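Local coordinates for protein tetraacyldisaccharide 4'-kinase (Aquifex aeolicus, PDB 4EHY) that probably transfers the gamma-phosphate of ATP to the 4'-position of a tetraacyldisaccharide 1-phosphate, forming lipid IVA in the lipid A pathway, at residues Ser85-Leu90 with His110-Ala115; Phe205-Cys210 with Asn295-Leu300; Ser233-Asn238 with Pro279-Lys284; Glu273-Thr278 with Tyr288-Ala293. All blocks are in the same frame, centred on the assembly; numbering follows the deposited sequence.

Contact 1: residues Ser85-Leu90 with His110-Ala115; sequences SEYGNL and HVSVVA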
# COMPACT_ATOMS: atom_id res chain seq x y z
N SER A 85 13.18 9.26 0.56
CA SER A 85 14.32 8.73 -0.16
C SER A 85 14.48 9.43 -1.49
O SER A 85 13.49 9.86 -2.12
CB SER A 85 14.19 7.23 -0.38
OG SER A 85 13.27 6.96 -1.42
N GLU A 86 15.73 9.55 -1.92
CA GLU A 86 16.07 10.16 -3.19
C GLU A 86 16.66 9.07 -4.09
O GLU A 86 17.76 8.59 -3.86
CB GLU A 86 17.05 11.32 -2.98
CG GLU A 86 16.49 12.41 -2.05
CD GLU A 86 17.51 13.49 -1.69
OE1 GLU A 86 18.73 13.20 -1.68
OE2 GLU A 86 17.09 14.64 -1.41
N TYR A 87 15.88 8.67 -5.08
CA TYR A 87 16.26 7.58 -5.97
C TYR A 87 17.02 6.46 -5.26
O TYR A 87 18.06 6.00 -5.73
CB TYR A 87 17.03 8.12 -7.18
CG TYR A 87 16.17 9.08 -7.96
CD1 TYR A 87 15.01 8.64 -8.59
CD2 TYR A 87 16.49 10.43 -8.04
CE1 TYR A 87 14.21 9.51 -9.30
CE2 TYR A 87 15.69 11.31 -8.75
CZ TYR A 87 14.55 10.85 -9.38
OH TYR A 87 13.74 11.71 -10.08
N GLY A 88 16.49 6.04 -4.11
CA GLY A 88 17.01 4.87 -3.42
C GLY A 88 17.73 5.23 -2.14
O GLY A 88 17.87 4.40 -1.24
N ASN A 89 18.20 6.47 -2.06
CA ASN A 89 18.96 6.93 -0.91
C ASN A 89 18.03 7.26 0.24
O ASN A 89 17.47 8.37 0.31
CB ASN A 89 19.81 8.14 -1.31
CG ASN A 89 20.61 8.73 -0.15
OD1 ASN A 89 21.08 8.02 0.73
ND2 ASN A 89 20.78 10.05 -0.18
N LEU A 90 17.82 6.29 1.13
CA LEU A 90 17.07 6.54 2.35
C LEU A 90 17.63 7.78 3.01
O LEU A 90 18.83 8.04 2.92
CB LEU A 90 17.17 5.36 3.32
CG LEU A 90 16.17 4.24 3.08
CD1 LEU A 90 16.48 3.59 1.74
CD2 LEU A 90 16.22 3.20 4.20
N HIS A 110 15.37 2.34 -6.66
CA HIS A 110 15.44 3.18 -7.84
C HIS A 110 14.45 4.34 -7.79
O HIS A 110 14.43 5.19 -8.68
CB HIS A 110 15.21 2.33 -9.09
CG HIS A 110 13.98 1.48 -9.03
ND1 HIS A 110 13.78 0.53 -8.05
CD2 HIS A 110 12.89 1.43 -9.83
CE1 HIS A 110 12.62 -0.06 -8.25
NE2 HIS A 110 12.06 0.46 -9.32
N VAL A 111 13.63 4.38 -6.74
CA VAL A 111 12.51 5.31 -6.66
C VAL A 111 12.72 6.37 -5.58
O VAL A 111 13.39 6.12 -4.59
CB VAL A 111 11.21 4.54 -6.36
CG1 VAL A 111 10.04 5.49 -6.20
CG2 VAL A 111 10.92 3.51 -7.45
N SER A 112 12.14 7.55 -5.78
CA SER A 112 12.09 8.57 -4.74
C SER A 112 10.79 8.47 -3.96
O SER A 112 9.78 8.01 -4.47
CB SER A 112 12.19 9.98 -5.35
OG SER A 112 13.51 10.26 -5.77
N VAL A 113 10.82 8.91 -2.71
CA VAL A 113 9.62 8.89 -1.90
C VAL A 113 9.51 10.18 -1.12
O VAL A 113 10.47 10.62 -0.50
CB VAL A 113 9.59 7.68 -0.92
CG1 VAL A 113 8.27 7.68 -0.16
CG2 VAL A 113 9.76 6.36 -1.68
N VAL A 114 8.33 10.78 -1.17
CA VAL A 114 8.06 12.02 -0.46
C VAL A 114 6.83 11.87 0.42
O VAL A 114 5.81 11.35 -0.03
CB VAL A 114 7.85 13.20 -1.44
CG1 VAL A 114 7.33 14.43 -0.70
CG2 VAL A 114 9.15 13.52 -2.16
N ALA A 115 6.94 12.31 1.67
CA ALA A 115 5.79 12.30 2.57
C ALA A 115 5.25 13.72 2.77
O ALA A 115 6.01 14.64 3.08
CB ALA A 115 6.15 11.67 3.90
O HOH W 1 13.88 4.47 -2.60
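Tyr-87 turns one face of its ring to the hydroxyl of Ser-112, where a beta-hairpin meets a neighbouring strand. The hairpin joins strands 82-86 and 89-90 through a type I' turn from Glu-86 to Asn-89. Strand 82-86 runs antiparallel to strand 112-115, whose far side is bonded to strand 67-71.

Traced outward, the tyrosine meets the partner segment on two fronts. Its CB points away from residues 110-115 and only loosely approaches His-110 O. That same carbonyl oxygen lies in the ring plane at one edge, 3.5 Å from CD1. Beyond CG, Ser-112 OG faces one side of the Tyr-87 ring, 3.4 Å from its plane and over its centre. At the tip, OH bonds to Leu-130 O at the end of helix 119-130.

The serine also serves the backbone. Its OG sits beside its own backbone N (chi1 -75°), a setting that turns it to the hairpin, where it accepts Tyr-87 N at 2.9 Å in a nearly straight bond (168°). One hydroxyl thus holds the turn's amide while covering the ring of the same residue.

Between the two segments, regular pairing is confined to Ser-85 and Val-113, a hydrogen-bonded pair: Ser-85 N donates to Val-113 O at 3.2 Å and Val-113 N to Ser-85 O at 2.9 Å. Past the turn's first corner, Gly-88 N reaches Val-111 O at 3.1 Å, but bent to 120° and weak. A water 2.8 Å from Ser-85 OG lies 2.6 Å from Val-111 O, to which it probably donates.

Contact 2: residues Phe205-Cys210 with Asn295-Leu300; sequences FREFCC and NFKVKL. With ADP (adenosine-5'-diphosphate), chain B.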
# COMPACT_ATOMS: atom_id res chain seq x y z
N PHE A 205 -2.97 -10.96 -7.81
CA PHE A 205 -2.63 -12.12 -6.99
C PHE A 205 -1.32 -11.86 -6.26
O PHE A 205 -0.45 -11.15 -6.77
CB PHE A 205 -2.50 -13.38 -7.87
CG PHE A 205 -3.78 -13.82 -8.53
CD1 PHE A 205 -4.56 -14.83 -7.98
CD2 PHE A 205 -4.19 -13.25 -9.73
CE1 PHE A 205 -5.73 -15.26 -8.60
CE2 PHE A 205 -5.37 -13.67 -10.36
CZ PHE A 205 -6.14 -14.67 -9.79
N ARG A 206 -1.18 -12.40 -5.06
CA ARG A 206 0.11 -12.36 -4.38
C ARG A 206 0.69 -13.77 -4.40
O ARG A 206 0.06 -14.73 -3.93
CB ARG A 206 -0.03 -11.82 -2.96
CG ARG A 206 -0.27 -10.30 -2.89
CD ARG A 206 -0.57 -9.83 -1.46
NE ARG A 206 -1.59 -10.66 -0.85
CZ ARG A 206 -2.03 -10.51 0.39
NH1 ARG A 206 -1.53 -9.57 1.17
NH2 ARG A 206 -2.96 -11.34 0.86
N GLU A 207 1.87 -13.91 -5.01
CA GLU A 207 2.56 -15.20 -5.08
C GLU A 207 3.57 -15.30 -3.94
O GLU A 207 4.64 -14.68 -3.97
CB GLU A 207 3.26 -15.39 -6.42
CG GLU A 207 3.96 -16.75 -6.57
CD GLU A 207 4.93 -16.79 -7.73
OE1 GLU A 207 4.60 -16.27 -8.81
OE2 GLU A 207 6.03 -17.35 -7.57
N PHE A 208 3.22 -16.07 -2.91
CA PHE A 208 4.07 -16.20 -1.73
C PHE A 208 5.17 -17.21 -1.99
O PHE A 208 4.97 -18.40 -1.89
CB PHE A 208 3.22 -16.59 -0.52
CG PHE A 208 2.19 -15.57 -0.18
CD1 PHE A 208 0.89 -15.70 -0.65
CD2 PHE A 208 2.53 -14.44 0.55
CE1 PHE A 208 -0.06 -14.73 -0.36
CE2 PHE A 208 1.59 -13.48 0.85
CZ PHE A 208 0.29 -13.62 0.39
N CYS A 209 6.35 -16.70 -2.32
CA CYS A 209 7.40 -17.51 -2.90
C CYS A 209 8.67 -17.51 -2.04
O CYS A 209 9.53 -18.37 -2.20
CB CYS A 209 7.77 -16.92 -4.26
SG CYS A 209 8.42 -15.21 -4.13
N CYS A 210 8.79 -16.54 -1.15
CA CYS A 210 10.10 -16.26 -0.59
C CYS A 210 10.07 -15.94 0.90
O CYS A 210 9.01 -15.67 1.48
CB CYS A 210 10.74 -15.11 -1.37
SG CYS A 210 10.19 -15.04 -3.10
N ASN A 295 7.60 -13.23 2.12
CA ASN A 295 7.64 -12.26 1.04
C ASN A 295 6.91 -12.87 -0.15
O ASN A 295 6.66 -14.06 -0.17
CB ASN A 295 9.09 -11.90 0.70
CG ASN A 295 9.21 -10.58 -0.04
OD1 ASN A 295 8.28 -9.76 -0.03
ND2 ASN A 295 10.35 -10.37 -0.69
N PHE A 296 6.52 -12.04 -1.12
CA PHE A 296 5.71 -12.49 -2.24
C PHE A 296 5.96 -11.61 -3.47
O PHE A 296 6.49 -10.51 -3.35
CB PHE A 296 4.23 -12.42 -1.87
CG PHE A 296 3.80 -11.05 -1.41
CD1 PHE A 296 3.29 -10.12 -2.31
CD2 PHE A 296 3.95 -10.68 -0.07
CE1 PHE A 296 2.91 -8.85 -1.89
CE2 PHE A 296 3.59 -9.41 0.36
CZ PHE A 296 3.07 -8.48 -0.55
N LYS A 297 5.57 -12.09 -4.64
CA LYS A 297 5.55 -11.27 -5.85
C LYS A 297 4.11 -10.88 -6.14
O LYS A 297 3.19 -11.63 -5.86
CB LYS A 297 6.11 -12.05 -7.05
CG LYS A 297 7.56 -12.50 -6.91
CD LYS A 297 7.92 -13.56 -7.97
CE LYS A 297 9.31 -14.16 -7.71
NZ LYS A 297 9.63 -15.32 -8.60
N VAL A 298 3.92 -9.71 -6.72
CA VAL A 298 2.59 -9.30 -7.12
C VAL A 298 2.49 -9.63 -8.59
O VAL A 298 3.41 -9.35 -9.36
CB VAL A 298 2.37 -7.79 -6.85
CG1 VAL A 298 1.06 -7.30 -7.45
CG2 VAL A 298 2.41 -7.50 -5.37
N LYS A 299 1.39 -10.27 -8.97
CA LYS A 299 1.14 -10.65 -10.35
C LYS A 299 -0.22 -10.10 -10.78
O LYS A 299 -1.20 -10.22 -10.03
CB LYS A 299 1.15 -12.17 -10.48
CG LYS A 299 2.33 -12.81 -9.79
CD LYS A 299 3.37 -13.30 -10.77
CE LYS A 299 3.22 -14.79 -10.99
NZ LYS A 299 4.37 -15.40 -11.72
N LEU A 300 -0.27 -9.49 -11.96
CA LEU A 300 -1.52 -8.91 -12.46
C LEU A 300 -2.00 -9.63 -13.72
O LEU A 300 -1.24 -9.81 -14.67
CB LEU A 300 -1.35 -7.42 -12.78
CG LEU A 300 -1.63 -6.36 -11.71
CD1 LEU A 300 -3.12 -6.27 -11.41
CD2 LEU A 300 -0.83 -6.61 -10.43
PB ADP B . -2.17 -1.52 2.68
O1B ADP B . -1.94 -0.47 3.74
O2B ADP B . -3.50 -1.40 1.99
O3B ADP B . -1.02 -1.60 1.69
PA ADP B . -1.44 -3.56 4.67
O1A ADP B . -1.72 -5.03 4.48
O2A ADP B . -1.68 -2.91 6.01
O3A ADP B . -2.30 -2.91 3.47
O5' ADP B . 0.10 -3.31 4.33
C5' ADP B . 0.67 -3.84 3.14
C4' ADP B . 2.03 -4.40 3.52
O4' ADP B . 1.90 -5.30 4.65
C3' ADP B . 2.56 -5.24 2.38
O3' ADP B . 3.37 -4.43 1.53
C2' ADP B . 3.35 -6.32 3.07
O2' ADP B . 4.65 -5.81 3.38
C1' ADP B . 2.62 -6.51 4.39
N9 ADP B . 1.64 -7.61 4.24
C8 ADP B . 0.30 -7.49 4.33
N7 ADP B . -0.32 -8.69 4.18
C5 ADP B . 0.64 -9.62 4.00
C6 ADP B . 0.68 -11.08 3.78
N6 ADP B . -0.47 -11.83 3.71
N1 ADP B . 1.89 -11.65 3.65
C2 ADP B . 3.04 -10.93 3.71
N3 ADP B . 3.08 -9.60 3.90
C4 ADP B . 1.93 -8.90 4.05
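Asn-295 O receives two backbone N-H groups, from Cys-209 and Cys-210, each N lying 3.4 Å from it and each bond weak. Asn-295 N in return donates to Cys-210 O. Two consecutive residues facing one across an antiparallel pair make a classic beta bulge in strand 201-212, and here the two bulge residues are also joined through their sulfurs by a disulfide.

Away from the bulge, strands 201-212 and 291-300 pair regularly. Glu-207 N donates to Lys-297 O at 2.8 Å, and Phe-205 exchanges bonds in both directions with Lys-299.

The two faces differ. On the face bearing Glu-207 and the lysines, Lys-299 bends in mid-chain (chi2 -106°), carrying NZ to 3.0 Å from Glu-207 OE1 in a salt bridge; Lys-297 NZ remains beyond such a bond.

The opposite face, with Arg-206, Phe-208 and Phe-296, looks onto ADP. Arg-206 CD lies over the Phe-296 ring, 4.0 Å from its centroid and 26° off the normal, a CH-pi contact. Its guanidinium carries Phe-208 CZ on one face and is salt-bridged to Glu-189, with NH1 3.4 Å from ADP N7. The phenyl rings lie side by side with planes at 57°. Each has an adenine nitrogen near its plane at the edge: Phe-208 CE2 is 3.4 Å from ADP N1, and Phe-296 CE2 3.6 Å from ADP N3.

Each face thus carries an ion pair, Glu-207 with Lys-299 on one and Arg-206 with Glu-189 beside the nucleotide, where the phenyl rings probably fit the base largely by shape and ring-edge contact.

Contact 3: residues Ser233-Asn238 with Pro279-Lys284; sequences SGLGDN and PKDLIK. With ADP (adenosine-5'-diphosphate), chain B.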
# COMPACT_ATOMS: atom_id res chain seq x y z
N SER A 233 1.84 -9.87 13.24
CA SER A 233 1.86 -8.75 12.31
C SER A 233 1.06 -7.57 12.86
O SER A 233 0.22 -7.74 13.75
CB SER A 233 1.32 -9.15 10.93
OG SER A 233 -0.04 -9.56 11.00
N GLY A 234 1.32 -6.39 12.31
CA GLY A 234 0.63 -5.17 12.70
C GLY A 234 0.28 -4.53 11.37
O GLY A 234 1.04 -3.72 10.83
N LEU A 235 -0.88 -4.91 10.85
CA LEU A 235 -1.31 -4.60 9.49
C LEU A 235 -2.71 -3.99 9.54
O LEU A 235 -3.35 -3.95 10.59
CB LEU A 235 -1.37 -5.84 8.60
CG LEU A 235 -0.15 -6.75 8.65
CD1 LEU A 235 -0.41 -8.03 7.88
CD2 LEU A 235 1.06 -6.03 8.11
N GLY A 236 -3.19 -3.55 8.39
CA GLY A 236 -4.58 -3.14 8.27
C GLY A 236 -5.52 -4.28 8.64
O GLY A 236 -6.55 -4.06 9.27
N ASP A 237 -5.17 -5.50 8.23
CA ASP A 237 -5.97 -6.67 8.59
C ASP A 237 -5.06 -7.88 8.82
O ASP A 237 -4.59 -8.50 7.86
CB ASP A 237 -7.01 -6.97 7.50
CG ASP A 237 -7.88 -8.18 7.82
OD1 ASP A 237 -7.86 -8.67 8.97
OD2 ASP A 237 -8.60 -8.64 6.91
N ASN A 238 -4.82 -8.21 10.09
CA ASN A 238 -3.95 -9.34 10.45
C ASN A 238 -4.57 -10.67 10.05
O ASN A 238 -3.88 -11.68 9.95
CB ASN A 238 -3.64 -9.35 11.95
CG ASN A 238 -2.78 -8.19 12.38
OD1 ASN A 238 -1.99 -7.67 11.60
ND2 ASN A 238 -2.92 -7.77 13.63
N PRO A 279 7.04 -8.03 5.64
CA PRO A 279 8.10 -7.05 5.42
C PRO A 279 7.76 -5.72 6.12
O PRO A 279 8.65 -5.03 6.61
CB PRO A 279 8.10 -6.88 3.90
CG PRO A 279 7.65 -8.25 3.40
CD PRO A 279 6.59 -8.67 4.38
N LYS A 280 6.48 -5.41 6.20
CA LYS A 280 6.03 -4.16 6.81
C LYS A 280 6.43 -4.12 8.28
O LYS A 280 6.87 -3.08 8.79
CB LYS A 280 4.51 -4.00 6.63
CG LYS A 280 3.92 -2.77 7.32
CD LYS A 280 2.43 -2.64 7.00
CE LYS A 280 1.76 -1.56 7.86
NZ LYS A 280 0.37 -1.25 7.37
N ASP A 281 6.33 -5.26 8.95
CA ASP A 281 6.77 -5.37 10.34
C ASP A 281 8.29 -5.45 10.48
O ASP A 281 8.89 -4.84 11.36
CB ASP A 281 6.15 -6.61 10.99
CG ASP A 281 4.64 -6.63 10.87
OD1 ASP A 281 3.98 -5.92 11.66
OD2 ASP A 281 4.11 -7.34 9.97
N LEU A 282 8.91 -6.21 9.58
CA LEU A 282 10.35 -6.51 9.65
C LEU A 282 11.23 -5.26 9.61
O LEU A 282 12.31 -5.25 10.19
CB LEU A 282 10.73 -7.45 8.50
CG LEU A 282 12.09 -8.16 8.63
CD1 LEU A 282 12.07 -9.13 9.81
CD2 LEU A 282 12.42 -8.91 7.35
N ILE A 283 10.77 -4.21 8.94
CA ILE A 283 11.57 -2.98 8.84
C ILE A 283 11.78 -2.40 10.22
O ILE A 283 12.73 -1.62 10.46
CB ILE A 283 10.92 -1.89 7.96
CG1 ILE A 283 9.46 -1.69 8.35
CG2 ILE A 283 11.03 -2.25 6.48
CD1 ILE A 283 8.86 -0.43 7.78
N LYS A 284 10.92 -2.80 11.15
CA LYS A 284 11.02 -2.25 12.50
C LYS A 284 11.79 -3.19 13.40
O LYS A 284 11.90 -2.94 14.60
CB LYS A 284 9.63 -1.99 13.08
CG LYS A 284 8.76 -1.13 12.14
CD LYS A 284 7.32 -1.19 12.56
CE LYS A 284 6.40 -0.95 11.41
NZ LYS A 284 4.99 -1.11 11.82
PB ADP B . -2.17 -1.52 2.68
O1B ADP B . -1.94 -0.47 3.74
O2B ADP B . -3.50 -1.40 1.99
O3B ADP B . -1.02 -1.60 1.69
PA ADP B . -1.44 -3.56 4.67
O1A ADP B . -1.72 -5.03 4.48
O2A ADP B . -1.68 -2.91 6.01
O3A ADP B . -2.30 -2.91 3.47
O5' ADP B . 0.10 -3.31 4.33
C5' ADP B . 0.67 -3.84 3.14
C4' ADP B . 2.03 -4.40 3.52
O4' ADP B . 1.90 -5.30 4.65
C3' ADP B . 2.56 -5.24 2.38
O3' ADP B . 3.37 -4.43 1.53
C2' ADP B . 3.35 -6.32 3.07
O2' ADP B . 4.65 -5.81 3.38
C1' ADP B . 2.62 -6.51 4.39
N9 ADP B . 1.64 -7.61 4.24
C8 ADP B . 0.30 -7.49 4.33
N7 ADP B . -0.32 -8.69 4.18
C5 ADP B . 0.64 -9.62 4.00
C6 ADP B . 0.68 -11.08 3.78
N6 ADP B . -0.47 -11.83 3.71
N1 ADP B . 1.89 -11.65 3.65
C2 ADP B . 3.04 -10.93 3.71
N3 ADP B . 3.08 -9.60 3.90
C4 ADP B . 1.93 -8.90 4.05
O HOH W 2 3.45 -3.11 11.42
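The carboxylate of Asp-281 is met at OD1 by Gly-234 N, 2.8 Å away on the syn side and 20° out of the carboxylate plane; the bond is bent, at 132°. The other oxygen, OD2, is hydrogen-bonded to Thr-278 OG1, and Ser-233 CB packs 3.5 Å from Asp-281 OD2. The second flat group is the adenine of ADP. Leu-235 CD1 covers one face of its five-membered ring, 3.7 Å from ADP C8, while Pro-279 CD lies at the edge of the base, 3.7 Å from ADP N3.

These residues belong to a strand-turn-helix element, in which strand 229-234 passes through a glycine-containing turn into helix 238-248, N-capped by Asp-237. The turn presents Gly-236 N to the alpha-phosphate, 2.9 Å from ADP O2A. Across from it, Lys-280 runs fully extended along the ribose side (CG anti to the backbone N, chi1 176°) and brings NZ to 3.0 Å from the same ADP O2A, also pairing with Asp-260 and Glu-100.

Asp-281 OD1 has two further partners, Tyr-264 OH and a water. That water donates to Gly-234 O as well, and accepts from Lys-284 NZ at 2.6 Å.

Contact 4: residues Glu273-Thr278 with Tyr288-Ala293; sequences EIYLTT and YENVFA. With ADP (adenosine-5'-diphosphate), chain B.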
# COMPACT_ATOMS: atom_id res chain seq x y z
N GLU A 273 13.15 -19.50 19.85
CA GLU A 273 11.92 -19.48 19.05
C GLU A 273 12.15 -18.83 17.70
O GLU A 273 13.06 -18.03 17.52
CB GLU A 273 10.78 -18.76 19.77
CG GLU A 273 10.37 -19.39 21.10
CD GLU A 273 9.49 -20.63 20.94
OE1 GLU A 273 9.45 -21.19 19.82
OE2 GLU A 273 8.83 -21.03 21.92
N ILE A 274 11.31 -19.17 16.74
CA ILE A 274 11.46 -18.61 15.41
C ILE A 274 10.21 -17.84 15.08
O ILE A 274 9.11 -18.35 15.26
CB ILE A 274 11.77 -19.70 14.38
CG1 ILE A 274 13.18 -20.23 14.63
CG2 ILE A 274 11.66 -19.15 12.98
CD1 ILE A 274 13.68 -21.20 13.59
N TYR A 275 10.39 -16.59 14.64
CA TYR A 275 9.29 -15.67 14.39
C TYR A 275 9.07 -15.43 12.91
O TYR A 275 10.02 -15.32 12.12
CB TYR A 275 9.52 -14.34 15.10
CG TYR A 275 9.52 -14.49 16.60
CD1 TYR A 275 8.36 -14.32 17.35
CD2 TYR A 275 10.69 -14.83 17.27
CE1 TYR A 275 8.37 -14.47 18.73
CE2 TYR A 275 10.71 -14.98 18.64
CZ TYR A 275 9.55 -14.80 19.37
OH TYR A 275 9.58 -14.96 20.74
N LEU A 276 7.80 -15.34 12.53
CA LEU A 276 7.42 -15.16 11.15
C LEU A 276 6.46 -14.00 11.03
O LEU A 276 5.37 -14.02 11.62
CB LEU A 276 6.77 -16.43 10.62
CG LEU A 276 6.41 -16.32 9.14
CD1 LEU A 276 7.66 -15.96 8.36
CD2 LEU A 276 5.79 -17.62 8.64
N THR A 277 6.84 -12.98 10.27
CA THR A 277 6.03 -11.77 10.16
C THR A 277 6.13 -11.22 8.73
O THR A 277 6.67 -11.91 7.86
CB THR A 277 6.49 -10.70 11.19
OG1 THR A 277 5.56 -9.62 11.22
CG2 THR A 277 7.91 -10.19 10.89
N THR A 278 5.62 -10.02 8.48
CA THR A 278 5.69 -9.43 7.13
C THR A 278 6.79 -8.39 6.91
O THR A 278 7.41 -7.91 7.87
CB THR A 278 4.33 -8.77 6.79
OG1 THR A 278 4.25 -7.49 7.42
CG2 THR A 278 3.17 -9.62 7.26
N TYR A 288 17.20 -8.37 14.44
CA TYR A 288 16.79 -9.44 15.37
C TYR A 288 16.99 -10.74 14.61
O TYR A 288 16.36 -10.96 13.58
CB TYR A 288 15.32 -9.32 15.78
CG TYR A 288 14.98 -8.10 16.60
CD1 TYR A 288 14.50 -8.22 17.90
CD2 TYR A 288 15.15 -6.82 16.08
CE1 TYR A 288 14.18 -7.10 18.66
CE2 TYR A 288 14.84 -5.69 16.83
CZ TYR A 288 14.36 -5.84 18.12
OH TYR A 288 14.05 -4.72 18.86
N GLU A 289 17.87 -11.59 15.12
CA GLU A 289 18.34 -12.76 14.37
C GLU A 289 17.35 -13.90 14.08
O GLU A 289 17.52 -14.65 13.10
CB GLU A 289 19.61 -13.33 15.03
CG GLU A 289 20.81 -12.44 14.81
CD GLU A 289 22.02 -12.87 15.60
OE1 GLU A 289 22.11 -14.07 15.95
OE2 GLU A 289 22.87 -12.00 15.88
N ASN A 290 16.32 -14.06 14.91
CA ASN A 290 15.41 -15.20 14.70
C ASN A 290 14.05 -14.76 14.16
O ASN A 290 13.04 -15.44 14.35
CB ASN A 290 15.20 -16.00 15.99
CG ASN A 290 15.01 -15.09 17.20
OD1 ASN A 290 14.93 -13.85 17.06
ND2 ASN A 290 14.95 -15.69 18.39
N VAL A 291 14.04 -13.62 13.49
CA VAL A 291 12.79 -13.06 12.97
C VAL A 291 12.85 -12.99 11.46
O VAL A 291 13.76 -12.39 10.89
CB VAL A 291 12.56 -11.66 13.54
CG1 VAL A 291 11.32 -11.03 12.92
CG2 VAL A 291 12.41 -11.76 15.05
N PHE A 292 11.87 -13.62 10.82
CA PHE A 292 11.81 -13.72 9.38
C PHE A 292 10.51 -13.13 8.84
O PHE A 292 9.53 -13.01 9.58
CB PHE A 292 11.93 -15.20 8.98
CG PHE A 292 13.24 -15.82 9.39
CD1 PHE A 292 13.43 -16.28 10.69
CD2 PHE A 292 14.28 -15.91 8.48
CE1 PHE A 292 14.64 -16.84 11.08
CE2 PHE A 292 15.51 -16.47 8.86
CZ PHE A 292 15.69 -16.93 10.17
N ALA A 293 10.50 -12.75 7.57
CA ALA A 293 9.27 -12.30 6.93
C ALA A 293 8.92 -13.13 5.71
O ALA A 293 9.79 -13.51 4.92
CB ALA A 293 9.34 -10.78 6.55
PB ADP B . -2.17 -1.52 2.68
O1B ADP B . -1.94 -0.47 3.74
O2B ADP B . -3.50 -1.40 1.99
O3B ADP B . -1.02 -1.60 1.69
PA ADP B . -1.44 -3.56 4.67
O1A ADP B . -1.72 -5.03 4.48
O2A ADP B . -1.68 -2.91 6.01
O3A ADP B . -2.30 -2.91 3.47
O5' ADP B . 0.10 -3.31 4.33
C5' ADP B . 0.67 -3.84 3.14
C4' ADP B . 2.03 -4.40 3.52
O4' ADP B . 1.90 -5.30 4.65
C3' ADP B . 2.56 -5.24 2.38
O3' ADP B . 3.37 -4.43 1.53
C2' ADP B . 3.35 -6.32 3.07
O2' ADP B . 4.65 -5.81 3.38
C1' ADP B . 2.62 -6.51 4.39
N9 ADP B . 1.64 -7.61 4.24
C8 ADP B . 0.30 -7.49 4.33
N7 ADP B . -0.32 -8.69 4.18
C5 ADP B . 0.64 -9.62 4.00
C6 ADP B . 0.68 -11.08 3.78
N6 ADP B . -0.47 -11.83 3.71
N1 ADP B . 1.89 -11.65 3.65
C2 ADP B . 3.04 -10.93 3.71
N3 ADP B . 3.08 -9.60 3.90
C4 ADP B . 1.93 -8.90 4.05
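A beta-alpha-beta crossover closes here: strand 275-277 leads through the short helix 279-282 into strand 291-300, and the first and last of these lie parallel, their local axes 4.6 Å apart and 31° askew. The ladder alternates between the strands. Tyr-275 N donates to Asn-290 O at 2.9 Å, Phe-292 N to Tyr-275 O at 2.8 Å, and Thr-277 N to Phe-292 O at 2.8 Å.

Two of these acceptors double as ring-edge neighbours, Asn-290 O lying in the plane of the Tyr-275 ring and Tyr-275 O in that of the Phe-292 ring. On the face with Tyr-275, Val-291 CG2 touches Tyr-275 CB at 3.9 Å, and Val-291 CG1 faces Thr-277 CG2. With OG1 anti to its backbone N (chi1 -171°), Thr-277 turns that hydroxyl to Phe-232 O and its methyl to the valine. Across the sheet, Ile-274 CG2 meets Phe-292 CD1 obliquely at 4.1 Å.

Thr-278, just after the strand, is the N-cap of helix 279-282, its OG1 also bonded to Asp-281. Ala-293 CB packs against the backbone there, 3.5 Å from Thr-278 C, while Thr-278 CG2 lies over the adenine, 3.4 Å from ADP N3.

Contacts 3 and 4 are buried, contact 1 is partly so, and contact 2 lies at the surface. Contacts 2 and 4 share strand 291-300, which is antiparallel to its partner in the former and parallel in the latter. Contacts 3 and 4 interlock along the chain through helix 279-282; Leu-282 packs on Ala-293, and Pro-279 also reaches Asn-295 of contact 2. These three all touch ADP, but differently: contact 3 supplies hydrogen bonds to its alpha-phosphate, whereas contacts 2 and 4 meet the base mainly through carbon atoms. Contact 1 stands apart, the side chain of Val-113 being about 13 Å from ADP, and pairs a hairpin with a strand largely through backbone and serine oxygens.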